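Long-range contacts in 2-hydroxyisobutyryl-CoA synthetase (Aquincola tertiaricarbonis, PDB 6HDY), which belongs to the ANL superfamily of AMP-binding enzymes, with a large N-terminal part and a smaller C-terminal domain: residues A[280-288]-A[298-306]; A[214-225]-A[241-252]. All blocks are in the same frame, centred on the assembly; numbering follows the deposited sequence.

Interaction 1: A[280-288]-A[298-306]; sequences EMSPFMNVA and LCWQDIIYT. With 3HL ((3S)-3-hydroxybutanoic acid), chain B; 8LQ ([[(2~{R},3~{S},4~{R},5~{R})-5-(6-aminopurin-9-yl)-3,4-bis(oxidanyl)oxolan-2-yl]methoxy-oxidanyl-phosphoryl] (3~{S})-3-oxidanylbutanoate), chain C.
A short antiparallel beta hairpin, strands 287-288 and 297-299, joins these segments beside the ligand pocket. Val287 and Cys299 form its non-hydrogen-bonded pair, CA atoms 4.7 Å apart, and Ala288 and Leu298 the hydrogen-bonded pair, with Ala288 N giving to Leu298 O. Ala288 O takes two donors from opposite faces of its carbonyl plane: Leu298 N, well above that plane, and Trp300 NE1 at 3.3 Å. The indole bond is nearly straight (168°) and the oxygen lies in the ring plane, so the indole meets the strand with its N-H edge. Trp300 is held a second time where its backbone N reaches Asn286 O at 2.8 Å; that oxygen also receives a bond from a water, which gives a further one to Ile304 O and bonds Thr306 OG1.

Beyond the hairpin the packing is mainly of side-chain carbons. Ile304 CG1 lies beside its own backbone N (chi1 -75°), which sets CD1 against the carbonyl oxygens of Met281 and Pro283, 3.4 Å from Pro283 O. Pro283, which follows a cis peptide bond, sets CG against Ile303 CG2 at 3.6 Å. Asn286 CB rests 3.7 Å from Ile304 CB, the two side chains crossing obliquely. Phe284 CB points away from 298-306, and its ring has ligand over one face: 3HL OA, 3.4 Å above the plane toward the rim, or CAZ of the overlapping alternative 8LQ. The hairpin follows directly on the loop whose Phe284 lines the hydroxybutanoate part of the ligand pocket in this AMP-binding fold.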
loop_
_atom_site.group_PDB
_atom_site.type_symbol
_atom_site.label_atom_id
_atom_site.label_comp_id
_atom_site.label_asym_id
_atom_site.label_seq_id
_atom_site.Cartn_x
_atom_site.Cartn_y
_atom_site.Cartn_z
ATOM N N GLU A 280 10.832 13.154 5.560
ATOM C CA GLU A 280 10.560 14.609 5.605
ATOM C C GLU A 280 11.188 15.233 4.362
ATOM O O GLU A 280 10.729 16.262 3.894
ATOM C CB GLU A 280 11.215 15.270 6.838
ATOM C CG GLU A 280 10.618 14.938 8.194
ATOM C CD GLU A 280 11.000 13.589 8.788
ATOM O OE1 GLU A 280 11.778 12.837 8.159
ATOM O OE2 GLU A 280 10.488 13.272 9.883
ATOM N N MET A 281 12.231 14.585 3.830
ATOM C CA MET A 281 12.992 15.032 2.662
ATOM C C MET A 281 12.575 14.400 1.332
ATOM O O MET A 281 13.386 14.423 0.403
ATOM C CB MET A 281 14.506 14.844 2.901
ATOM C CG MET A 281 15.020 15.676 4.022
ATOM S SD MET A 281 14.519 17.391 3.792
ATOM C CE MET A 281 15.190 18.001 5.044
ATOM N N SER A 282 11.325 13.863 1.204
ATOM C CA SER A 282 10.894 13.334 -0.102
ATOM C C SER A 282 10.963 14.510 -1.078
ATOM O O SER A 282 10.549 15.601 -0.696
ATOM C CB SER A 282 9.484 12.775 -0.060
ATOM O OG SER A 282 9.396 11.738 0.900
ATOM N N PRO A 283 11.557 14.391 -2.285
ATOM C CA PRO A 283 12.146 13.197 -2.924
ATOM C C PRO A 283 13.408 12.707 -2.185
ATOM O O PRO A 283 14.470 13.325 -2.254
ATOM C CB PRO A 283 12.392 13.672 -4.372
ATOM C CG PRO A 283 12.603 15.161 -4.257
ATOM C CD PRO A 283 11.646 15.580 -3.160
ATOM N N PHE A 284 13.260 11.618 -1.427
ATOM C CA PHE A 284 14.299 11.062 -0.557
ATOM C C PHE A 284 15.450 10.419 -1.338
ATOM O O PHE A 284 16.512 10.188 -0.758
ATOM C CB PHE A 284 13.699 10.074 0.472
ATOM C CG PHE A 284 12.942 8.933 -0.173
ATOM C CD1 PHE A 284 13.620 7.824 -0.680
ATOM C CD2 PHE A 284 11.554 8.982 -0.304
ATOM C CE1 PHE A 284 12.930 6.796 -1.311
ATOM C CE2 PHE A 284 10.864 7.938 -0.906
ATOM C CZ PHE A 284 11.558 6.853 -1.410
ATOM N N MET A 285 15.242 10.135 -2.649
ATOM C CA MET A 285 16.289 9.584 -3.510
ATOM C C MET A 285 17.325 10.684 -3.870
ATOM O O MET A 285 18.210 10.424 -4.667
ATOM C CB MET A 285 15.683 8.924 -4.781
ATOM C CG MET A 285 14.919 7.645 -4.491
ATOM S SD MET A 285 14.216 6.801 -5.940
ATOM C CE MET A 285 15.665 6.189 -6.678
ATOM N N ASN A 286 17.249 11.890 -3.247
ATOM C CA ASN A 286 18.201 13.009 -3.452
ATOM C C ASN A 286 19.673 12.599 -3.141
ATOM O O ASN A 286 20.627 13.290 -3.497
ATOM C CB ASN A 286 17.765 14.243 -2.637
ATOM C CG ASN A 286 17.954 14.067 -1.149
ATOM O OD1 ASN A 286 17.227 13.343 -0.502
ATOM N ND2 ASN A 286 18.968 14.678 -0.574
ATOM N N VAL A 287 19.828 11.485 -2.441
ATOM C CA VAL A 287 21.109 10.822 -2.192
ATOM C C VAL A 287 20.910 9.418 -2.768
ATOM O O VAL A 287 19.956 8.724 -2.372
ATOM C CB VAL A 287 21.664 10.853 -0.736
ATOM C CG1 VAL A 287 22.088 12.262 -0.338
ATOM C CG2 VAL A 287 20.679 10.263 0.270
ATOM N N ALA A 288 21.678 9.088 -3.822
ATOM C CA ALA A 288 21.534 7.816 -4.541
ATOM C C ALA A 288 22.710 7.481 -5.419
ATOM O O ALA A 288 23.211 8.341 -6.150
ATOM C CB ALA A 288 20.257 7.818 -5.399
ATOM N N LEU A 298 25.432 9.492 -4.583
ATOM C CA LEU A 298 25.743 10.854 -5.008
ATOM C C LEU A 298 24.691 11.786 -4.353
ATOM O O LEU A 298 23.573 11.354 -4.091
ATOM C CB LEU A 298 25.630 10.990 -6.535
ATOM C CG LEU A 298 26.613 10.223 -7.439
ATOM C CD1 LEU A 298 26.557 10.769 -8.838
ATOM C CD2 LEU A 298 28.063 10.215 -6.874
ATOM N N CYS A 299 25.055 13.046 -4.114
ATOM C CA CYS A 299 24.177 14.080 -3.574
ATOM C C CYS A 299 23.667 14.852 -4.768
ATOM O O CYS A 299 24.395 15.686 -5.292
ATOM C CB CYS A 299 24.932 14.998 -2.612
ATOM S SG CYS A 299 25.684 14.147 -1.208
ATOM N N TRP A 300 22.433 14.569 -5.211
ATOM C CA TRP A 300 21.799 15.247 -6.342
ATOM C C TRP A 300 21.373 16.649 -5.878
ATOM O O TRP A 300 20.214 16.896 -5.559
ATOM C CB TRP A 300 20.634 14.410 -6.874
ATOM C CG TRP A 300 21.041 13.064 -7.394
ATOM C CD1 TRP A 300 21.555 12.028 -6.674
ATOM C CD2 TRP A 300 20.872 12.577 -8.735
ATOM N NE1 TRP A 300 21.769 10.943 -7.491
ATOM C CE2 TRP A 300 21.344 11.243 -8.758
ATOM C CE3 TRP A 300 20.354 13.136 -9.923
ATOM C CZ2 TRP A 300 21.321 10.453 -9.927
ATOM C CZ3 TRP A 300 20.340 12.360 -11.075
ATOM C CH2 TRP A 300 20.815 11.037 -11.073
ATOM N N GLN A 301 22.379 17.547 -5.814
ATOM C CA GLN A 301 22.356 18.902 -5.266
ATOM C C GLN A 301 21.289 19.855 -5.812
ATOM O O GLN A 301 20.827 20.719 -5.061
ATOM C CB GLN A 301 23.747 19.540 -5.401
ATOM C CG GLN A 301 24.827 18.887 -4.518
ATOM C CD GLN A 301 24.538 18.939 -3.030
ATOM O OE1 GLN A 301 23.676 18.219 -2.502
ATOM N NE2 GLN A 301 25.295 19.744 -2.307
ATOM N N ASP A 302 20.935 19.742 -7.105
ATOM C CA ASP A 302 19.913 20.593 -7.736
ATOM C C ASP A 302 18.476 20.114 -7.464
ATOM O O ASP A 302 17.511 20.772 -7.901
ATOM C CB ASP A 302 20.179 20.769 -9.237
ATOM C CG ASP A 302 20.361 19.453 -9.948
ATOM O OD1 ASP A 302 21.456 18.862 -9.823
ATOM O OD2 ASP A 302 19.396 18.992 -10.593
ATOM N N ILE A 303 18.327 18.972 -6.760
ATOM C CA ILE A 303 17.020 18.443 -6.344
ATOM C C ILE A 303 16.796 18.868 -4.869
ATOM O O ILE A 303 15.805 19.514 -4.567
ATOM C CB ILE A 303 16.871 16.901 -6.584
ATOM C CG1 ILE A 303 16.894 16.570 -8.108
ATOM C CG2 ILE A 303 15.567 16.376 -5.912
ATOM C CD1 ILE A 303 16.939 15.088 -8.515
ATOM N N ILE A 304 17.755 18.537 -3.983
ATOM C CA ILE A 304 17.823 18.894 -2.564
ATOM C C ILE A 304 19.294 19.215 -2.287
ATOM O O ILE A 304 20.177 18.445 -2.668
ATOM C CB ILE A 304 17.278 17.759 -1.621
ATOM C CG1 ILE A 304 15.737 17.706 -1.655
ATOM C CG2 ILE A 304 17.829 17.847 -0.151
ATOM C CD1 ILE A 304 15.144 16.434 -1.094
ATOM N N TYR A 305 19.546 20.335 -1.608
ATOM C CA TYR A 305 20.887 20.766 -1.242
ATOM C C TYR A 305 21.360 20.062 0.037
ATOM O O TYR A 305 20.855 20.336 1.130
ATOM C CB TYR A 305 20.934 22.310 -1.134
ATOM C CG TYR A 305 22.283 22.873 -0.748
ATOM C CD1 TYR A 305 23.438 22.534 -1.460
ATOM C CD2 TYR A 305 22.410 23.751 0.324
ATOM C CE1 TYR A 305 24.683 23.047 -1.102
ATOM C CE2 TYR A 305 23.649 24.281 0.682
ATOM C CZ TYR A 305 24.780 23.933 -0.038
ATOM O OH TYR A 305 25.992 24.463 0.319
ATOM N N THR A 306 22.294 19.112 -0.115
ATOM C CA THR A 306 22.862 18.360 1.007
ATOM C C THR A 306 24.144 19.068 1.512
ATOM O O THR A 306 25.025 19.431 0.714
ATOM C CB THR A 306 23.151 16.884 0.615
ATOM O OG1 THR A 306 21.954 16.228 0.199
ATOM C CG2 THR A 306 23.795 16.072 1.760
HETATM C CA 3HL B . 13.207 6.709 4.423
HETATM C CB 3HL B . 11.969 7.590 4.139
HETATM O OG1 3HL B . 11.948 8.128 2.821
HETATM C CG2 3HL B . 10.691 6.824 4.308
HETATM C C 3HL B . 14.043 6.629 3.170
HETATM O OA 3HL B . 13.595 6.047 2.192
HETATM O OB 3HL B . 15.167 7.390 3.167
HETATM N N9 8LQ C . 18.189 5.734 6.376
HETATM C C8 8LQ C . 17.340 5.889 5.346
HETATM N N7 8LQ C . 17.962 5.539 4.225
HETATM C C5 8LQ C . 19.217 5.185 4.550
HETATM C C6 8LQ C . 20.258 4.701 3.837
HETATM N N6 8LQ C . 20.118 4.570 2.527
HETATM N N1 8LQ C . 21.433 4.389 4.418
HETATM C C2 8LQ C . 21.595 4.521 5.799
HETATM N N3 8LQ C . 20.491 4.949 6.521
HETATM C C4 8LQ C . 19.348 5.301 5.887
HETATM C CAA 8LQ C . 11.540 7.249 3.150
HETATM C CAZ 8LQ C . 12.944 6.648 2.879
HETATM O OAE 8LQ C . 12.861 5.226 2.861
HETATM C CAL 8LQ C . 13.979 7.065 3.942
HETATM C CAS 8LQ C . 13.494 6.694 5.350
HETATM O OAC 8LQ C . 13.582 5.535 5.744
HETATM O OAQ 8LQ C . 12.899 7.721 6.059
HETATM P PBC 8LQ C . 12.592 7.633 7.626
HETATM O OAH 8LQ C . 11.522 6.468 7.759
HETATM O OAD 8LQ C . 12.126 8.907 8.204
HETATM O "O5'" 8LQ C . 13.975 7.224 8.271
HETATM C "C5'" 8LQ C . 15.097 8.044 7.952
HETATM C "C4'" 8LQ C . 16.331 7.490 8.619
HETATM O "O4'" 8LQ C . 16.563 6.135 8.151
HETATM C "C3'" 8LQ C . 17.474 8.276 8.135
HETATM O "O3'" 8LQ C . 17.645 9.471 8.948
HETATM C "C2'" 8LQ C . 18.613 7.271 8.317
HETATM O "O2'" 8LQ C . 18.987 7.125 9.744
HETATM C "C1'" 8LQ C . 17.956 5.998 7.834
HETATM O O HOH W 1 20.920 15.698 -2.346
#

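Interaction 2: A[214-225]-A[241-252]; sequences KPAAFYGTPSYA and NFGLKCLFFSGE. With 8LQ ([[(2~{R},3~{S},4~{R},5~{R})-5-(6-aminopurin-9-yl)-3,4-bis(oxidanyl)oxolan-2-yl]methoxy-oxidanyl-phosphoryl] (3~{S})-3-oxidanylbutanoate), chain C; 3HL ((3S)-3-hydroxybutanoic acid), chain B.
Phe218, Leu247 and Phe249 form the apolar centre on one face of two parallel strands, 217-220 and 246-249, whose axes approach to 4.7 Å at 21°. Phe218 CD1 touches Leu247 CD2 at 3.7 Å, and Phe249 CE1 comes to the edge of the Phe218 ring. Pro222 covers the Phe249 ring: its CA stands 3.9 Å from the ring centroid and only 9° off the normal, a CH-pi contact over the centre, while Ala225 CB reaches Phe249 CZ at 3.4 Å. On the other face Tyr219 CB sits over the Phe248 ring, again as a CH-pi contact. With CG anti to the backbone N (chi1 171°), the Tyr219 ring is placed so that its OH reaches Ser250 OG.

Between these faces the strands are joined by Phe248 N to Phe218 O (2.8 Å), while Ala216 O accepts from both Lys245 N and Cys246 N. At the ligand end Tyr219 OH lies 2.6 Å from Ser250 OG, which is also within hydrogen-bonding distance of 3HL OA or, in the overlapping 8LQ, OAE. Glu252 OE2 accepts from Ser223 OG at 2.6 Å through its syn lone pair and from Ser223 N, tying the strand's exit to the helix's first turn; Glu252 OE1 is bound by Ala467 N. At the far end Lys214 NZ gives to Asp211 O of helix 202-213 and, less certainly, to O of poorly ordered Asn241 (2.8 Å). The two strands of this beta-alpha-beta unit lie in the parallel sheet between strands 165-168 and 271-274, with helix 258-268 packed on Leu247 and Phe249.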
loop_
_atom_site.group_PDB
_atom_site.type_symbol
_atom_site.label_atom_id
_atom_site.label_comp_id
_atom_site.label_asym_id
_atom_site.label_seq_id
_atom_site.Cartn_x
_atom_site.Cartn_y
_atom_site.Cartn_z
ATOM N N LYS A 214 9.315 -12.092 -13.353
ATOM C CA LYS A 214 10.732 -11.818 -13.676
ATOM C C LYS A 214 11.019 -10.280 -13.824
ATOM O O LYS A 214 11.336 -9.808 -14.917
ATOM C CB LYS A 214 11.235 -12.650 -14.888
ATOM C CG LYS A 214 10.931 -14.148 -14.766
ATOM C CD LYS A 214 12.172 -15.009 -14.806
ATOM C CE LYS A 214 11.852 -16.479 -14.981
ATOM N NZ LYS A 214 11.730 -17.194 -13.679
ATOM N N PRO A 215 10.922 -9.492 -12.716
ATOM C CA PRO A 215 11.136 -8.037 -12.823
ATOM C C PRO A 215 12.559 -7.593 -13.086
ATOM O O PRO A 215 13.516 -8.242 -12.642
ATOM C CB PRO A 215 10.667 -7.524 -11.458
ATOM C CG PRO A 215 10.955 -8.649 -10.538
ATOM C CD PRO A 215 10.549 -9.861 -11.333
ATOM N N ALA A 216 12.696 -6.452 -13.764
ATOM C CA ALA A 216 14.015 -5.895 -14.023
ATOM C C ALA A 216 14.552 -5.193 -12.776
ATOM O O ALA A 216 15.769 -5.122 -12.609
ATOM C CB ALA A 216 13.961 -4.926 -15.194
ATOM N N ALA A 217 13.645 -4.664 -11.903
ATOM C CA ALA A 217 14.053 -3.934 -10.712
ATOM C C ALA A 217 13.209 -4.233 -9.477
ATOM O O ALA A 217 12.036 -4.588 -9.581
ATOM C CB ALA A 217 14.108 -2.436 -10.990
ATOM N N PHE A 218 13.849 -4.141 -8.301
ATOM C CA PHE A 218 13.223 -4.401 -7.001
ATOM C C PHE A 218 13.526 -3.269 -6.073
ATOM O O PHE A 218 14.680 -2.868 -5.983
ATOM C CB PHE A 218 13.774 -5.695 -6.370
ATOM C CG PHE A 218 13.239 -6.036 -4.993
ATOM C CD1 PHE A 218 13.841 -5.528 -3.846
ATOM C CD2 PHE A 218 12.159 -6.897 -4.844
ATOM C CE1 PHE A 218 13.353 -5.848 -2.588
ATOM C CE2 PHE A 218 11.688 -7.236 -3.582
ATOM C CZ PHE A 218 12.280 -6.701 -2.463
ATOM N N TYR A 219 12.510 -2.810 -5.318
ATOM C CA TYR A 219 12.680 -1.804 -4.284
ATOM C C TYR A 219 12.189 -2.321 -2.937
ATOM O O TYR A 219 11.092 -2.887 -2.848
ATOM C CB TYR A 219 11.957 -0.466 -4.632
ATOM C CG TYR A 219 11.955 0.511 -3.467
ATOM C CD1 TYR A 219 13.034 1.364 -3.244
ATOM C CD2 TYR A 219 10.914 0.523 -2.542
ATOM C CE1 TYR A 219 13.054 2.236 -2.154
ATOM C CE2 TYR A 219 10.936 1.370 -1.435
ATOM C CZ TYR A 219 12.003 2.228 -1.249
ATOM O OH TYR A 219 12.028 3.017 -0.131
ATOM N N GLY A 220 12.962 -2.019 -1.888
ATOM C CA GLY A 220 12.587 -2.259 -0.501
ATOM C C GLY A 220 13.727 -1.914 0.427
ATOM O O GLY A 220 14.583 -1.106 0.062
ATOM N N THR A 221 13.776 -2.567 1.604
ATOM C CA THR A 221 14.892 -2.398 2.555
ATOM C C THR A 221 15.948 -3.465 2.292
ATOM O O THR A 221 15.585 -4.566 1.840
ATOM C CB THR A 221 14.456 -2.448 4.041
ATOM O OG1 THR A 221 13.928 -3.745 4.360
ATOM C CG2 THR A 221 13.490 -1.302 4.440
ATOM N N PRO A 222 17.252 -3.187 2.576
ATOM C CA PRO A 222 18.277 -4.239 2.398
ATOM C C PRO A 222 17.981 -5.488 3.226
ATOM O O PRO A 222 18.288 -6.581 2.775
ATOM C CB PRO A 222 19.583 -3.555 2.825
ATOM C CG PRO A 222 19.286 -2.083 2.826
ATOM C CD PRO A 222 17.839 -1.951 3.135
ATOM N N SER A 223 17.343 -5.319 4.417
ATOM C CA SER A 223 16.915 -6.397 5.327
ATOM C C SER A 223 15.889 -7.289 4.647
ATOM O O SER A 223 16.004 -8.510 4.734
ATOM C CB SER A 223 16.284 -5.829 6.597
ATOM O OG SER A 223 17.272 -5.239 7.413
ATOM N N TYR A 224 14.876 -6.684 4.005
ATOM C CA TYR A 224 13.845 -7.448 3.312
ATOM C C TYR A 224 14.399 -8.307 2.190
ATOM O O TYR A 224 14.014 -9.471 2.093
ATOM C CB TYR A 224 12.686 -6.583 2.807
ATOM C CG TYR A 224 11.515 -7.432 2.359
ATOM C CD1 TYR A 224 11.187 -8.613 3.028
ATOM C CD2 TYR A 224 10.720 -7.050 1.291
ATOM C CE1 TYR A 224 10.092 -9.380 2.646
ATOM C CE2 TYR A 224 9.636 -7.828 0.883
ATOM C CZ TYR A 224 9.325 -8.989 1.566
ATOM O OH TYR A 224 8.254 -9.755 1.189
ATOM N N ALA A 225 15.292 -7.754 1.354
ATOM C CA ALA A 225 15.937 -8.517 0.286
ATOM C C ALA A 225 16.617 -9.818 0.849
ATOM O O ALA A 225 16.427 -10.896 0.291
ATOM C CB ALA A 225 16.957 -7.643 -0.407
ATOM N N ASN A 241 16.909 -16.592 -10.375
ATOM C CA ASN A 241 16.002 -16.840 -11.481
ATOM C C ASN A 241 14.808 -15.884 -11.478
ATOM O O ASN A 241 13.760 -16.207 -12.036
ATOM C CB ASN A 241 15.550 -18.323 -11.498
ATOM C CG ASN A 241 15.243 -18.905 -12.875
ATOM O OD1 ASN A 241 14.854 -18.207 -13.829
ATOM N ND2 ASN A 241 15.381 -20.222 -12.999
ATOM N N PHE A 242 14.982 -14.685 -10.885
ATOM C CA PHE A 242 13.932 -13.668 -10.804
ATOM C C PHE A 242 14.078 -12.604 -11.901
ATOM O O PHE A 242 13.275 -11.676 -11.971
ATOM C CB PHE A 242 13.909 -13.051 -9.395
ATOM C CG PHE A 242 13.423 -13.953 -8.274
ATOM C CD1 PHE A 242 12.808 -15.175 -8.552
ATOM C CD2 PHE A 242 13.525 -13.554 -6.946
ATOM C CE1 PHE A 242 12.315 -15.983 -7.520
ATOM C CE2 PHE A 242 13.003 -14.348 -5.914
ATOM C CZ PHE A 242 12.414 -15.562 -6.207
ATOM N N GLY A 243 15.102 -12.764 -12.746
ATOM C CA GLY A 243 15.415 -11.881 -13.870
ATOM C C GLY A 243 15.834 -10.475 -13.499
ATOM O O GLY A 243 15.820 -9.592 -14.359
ATOM N N LEU A 244 16.224 -10.256 -12.215
ATOM C CA LEU A 244 16.595 -8.941 -11.688
ATOM C C LEU A 244 17.888 -8.418 -12.226
ATOM O O LEU A 244 18.898 -9.136 -12.233
ATOM C CB LEU A 244 16.617 -8.921 -10.141
ATOM C CG LEU A 244 15.265 -9.057 -9.437
ATOM C CD1 LEU A 244 15.431 -9.671 -8.071
ATOM C CD2 LEU A 244 14.511 -7.706 -9.372
ATOM N N LYS A 245 17.870 -7.158 -12.682
ATOM C CA LYS A 245 19.096 -6.497 -13.142
ATOM C C LYS A 245 19.595 -5.682 -11.951
ATOM O O LYS A 245 20.800 -5.456 -11.787
ATOM C CB LYS A 245 18.844 -5.590 -14.361
ATOM C CG LYS A 245 18.247 -6.311 -15.594
ATOM C CD LYS A 245 19.226 -7.291 -16.288
ATOM C CE LYS A 245 18.558 -8.171 -17.326
ATOM N NZ LYS A 245 17.850 -9.336 -16.723
ATOM N N CYS A 246 18.651 -5.246 -11.105
ATOM C CA CYS A 246 19.000 -4.470 -9.933
ATOM C C CYS A 246 17.945 -4.502 -8.851
ATOM O O CYS A 246 16.788 -4.862 -9.080
ATOM C CB CYS A 246 19.380 -3.036 -10.300
ATOM S SG CYS A 246 17.985 -1.888 -10.382
ATOM N N LEU A 247 18.402 -4.141 -7.649
ATOM C CA LEU A 247 17.639 -3.975 -6.426
ATOM C C LEU A 247 18.130 -2.632 -5.888
ATOM O O LEU A 247 19.335 -2.396 -5.878
ATOM C CB LEU A 247 17.934 -5.102 -5.413
ATOM C CG LEU A 247 17.610 -6.528 -5.857
ATOM C CD1 LEU A 247 18.873 -7.226 -6.375
ATOM C CD2 LEU A 247 17.007 -7.337 -4.701
ATOM N N PHE A 248 17.214 -1.734 -5.529
ATOM C CA PHE A 248 17.579 -0.415 -5.012
ATOM C C PHE A 248 16.886 -0.202 -3.694
ATOM O O PHE A 248 15.717 -0.518 -3.565
ATOM C CB PHE A 248 17.382 0.713 -6.031
ATOM C CG PHE A 248 15.969 1.125 -6.389
ATOM C CD1 PHE A 248 15.199 0.351 -7.252
ATOM C CD2 PHE A 248 15.467 2.366 -5.990
ATOM C CE1 PHE A 248 13.916 0.769 -7.632
ATOM C CE2 PHE A 248 14.188 2.784 -6.374
ATOM C CZ PHE A 248 13.413 1.969 -7.167
ATOM N N PHE A 249 17.639 0.198 -2.689
ATOM C CA PHE A 249 17.144 0.236 -1.318
ATOM C C PHE A 249 17.315 1.562 -0.626
ATOM O O PHE A 249 18.288 2.294 -0.863
ATOM C CB PHE A 249 17.895 -0.839 -0.453
ATOM C CG PHE A 249 18.023 -2.256 -0.992
ATOM C CD1 PHE A 249 16.893 -3.043 -1.213
ATOM C CD2 PHE A 249 19.282 -2.828 -1.207
ATOM C CE1 PHE A 249 17.019 -4.354 -1.684
ATOM C CE2 PHE A 249 19.402 -4.142 -1.681
ATOM C CZ PHE A 249 18.275 -4.901 -1.896
ATOM N N SER A 250 16.415 1.795 0.327
ATOM C CA SER A 250 16.435 2.932 1.243
ATOM C C SER A 250 15.816 2.489 2.567
ATOM O O SER A 250 15.211 1.412 2.639
ATOM C CB SER A 250 15.688 4.122 0.644
ATOM O OG SER A 250 14.294 3.951 0.786
ATOM N N GLY A 251 16.005 3.291 3.610
ATOM C CA GLY A 251 15.379 3.025 4.894
ATOM C C GLY A 251 16.310 2.767 6.048
ATOM O O GLY A 251 15.940 3.021 7.192
ATOM N N GLU A 252 17.524 2.266 5.760
ATOM C CA GLU A 252 18.500 1.867 6.777
ATOM C C GLU A 252 19.831 1.537 6.092
ATOM O O GLU A 252 19.818 1.266 4.897
ATOM C CB GLU A 252 17.996 0.581 7.495
ATOM C CG GLU A 252 17.613 -0.530 6.518
ATOM C CD GLU A 252 17.394 -1.915 7.081
ATOM O OE1 GLU A 252 17.250 -2.053 8.311
ATOM O OE2 GLU A 252 17.337 -2.868 6.280
HETATM N N9 8LQ C . 18.189 5.734 6.376
HETATM C C8 8LQ C . 17.340 5.889 5.346
HETATM N N7 8LQ C . 17.962 5.539 4.225
HETATM C C5 8LQ C . 19.217 5.185 4.550
HETATM C C6 8LQ C . 20.258 4.701 3.837
HETATM N N6 8LQ C . 20.118 4.570 2.527
HETATM N N1 8LQ C . 21.433 4.389 4.418
HETATM C C2 8LQ C . 21.595 4.521 5.799
HETATM N N3 8LQ C . 20.491 4.949 6.521
HETATM C C4 8LQ C . 19.348 5.301 5.887
HETATM C CAA 8LQ C . 11.540 7.249 3.150
HETATM C CAZ 8LQ C . 12.944 6.648 2.879
HETATM O OAE 8LQ C . 12.861 5.226 2.861
HETATM C CAL 8LQ C . 13.979 7.065 3.942
HETATM C CAS 8LQ C . 13.494 6.694 5.350
HETATM O OAC 8LQ C . 13.582 5.535 5.744
HETATM O OAQ 8LQ C . 12.899 7.721 6.059
HETATM P PBC 8LQ C . 12.592 7.633 7.626
HETATM O OAH 8LQ C . 11.522 6.468 7.759
HETATM O OAD 8LQ C . 12.126 8.907 8.204
HETATM O "O5'" 8LQ C . 13.975 7.224 8.271
HETATM C "C5'" 8LQ C . 15.097 8.044 7.952
HETATM C "C4'" 8LQ C . 16.331 7.490 8.619
HETATM O "O4'" 8LQ C . 16.563 6.135 8.151
HETATM C "C3'" 8LQ C . 17.474 8.276 8.135
HETATM O "O3'" 8LQ C . 17.645 9.471 8.948
HETATM C "C2'" 8LQ C . 18.613 7.271 8.317
HETATM O "O2'" 8LQ C . 18.987 7.125 9.744
HETATM C "C1'" 8LQ C . 17.956 5.998 7.834
HETATM C CA 3HL B . 13.207 6.709 4.423
HETATM C CB 3HL B . 11.969 7.590 4.139
HETATM O OG1 3HL B . 11.948 8.128 2.821
HETATM C CG2 3HL B . 10.691 6.824 4.308
HETATM C C 3HL B . 14.043 6.629 3.170
HETATM O OA 3HL B . 13.595 6.047 2.192
HETATM O OB 3HL B . 15.167 7.390 3.167
HETATM O O HOH W 2 13.921 -8.793 -16.097
HETATM O O HOH W 3 12.297 1.145 2.143
#

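Overall arrangement
Interaction 2 closes before interaction 1 opens along the chain, and their centres lie about 20 Å apart within the AMP-binding part of the protein. Interaction 2 occupies adjacent strands of the five-stranded parallel sheet; the sheet's last strand, 271-274, leads into segment 280-288 of interaction 1, whose partner 298-306 continues into strand 304-310 of a separate antiparallel sheet. The two meet directly through packing: Met285 CE lies 3.7 Å from Phe248 CE2, and Phe284 CE1 lies 3.8 Å from Ser250 OG. Both contribute residues to the site where 3HL and 8LQ overlap as alternatives, along with others such as Asp344 and Lys466.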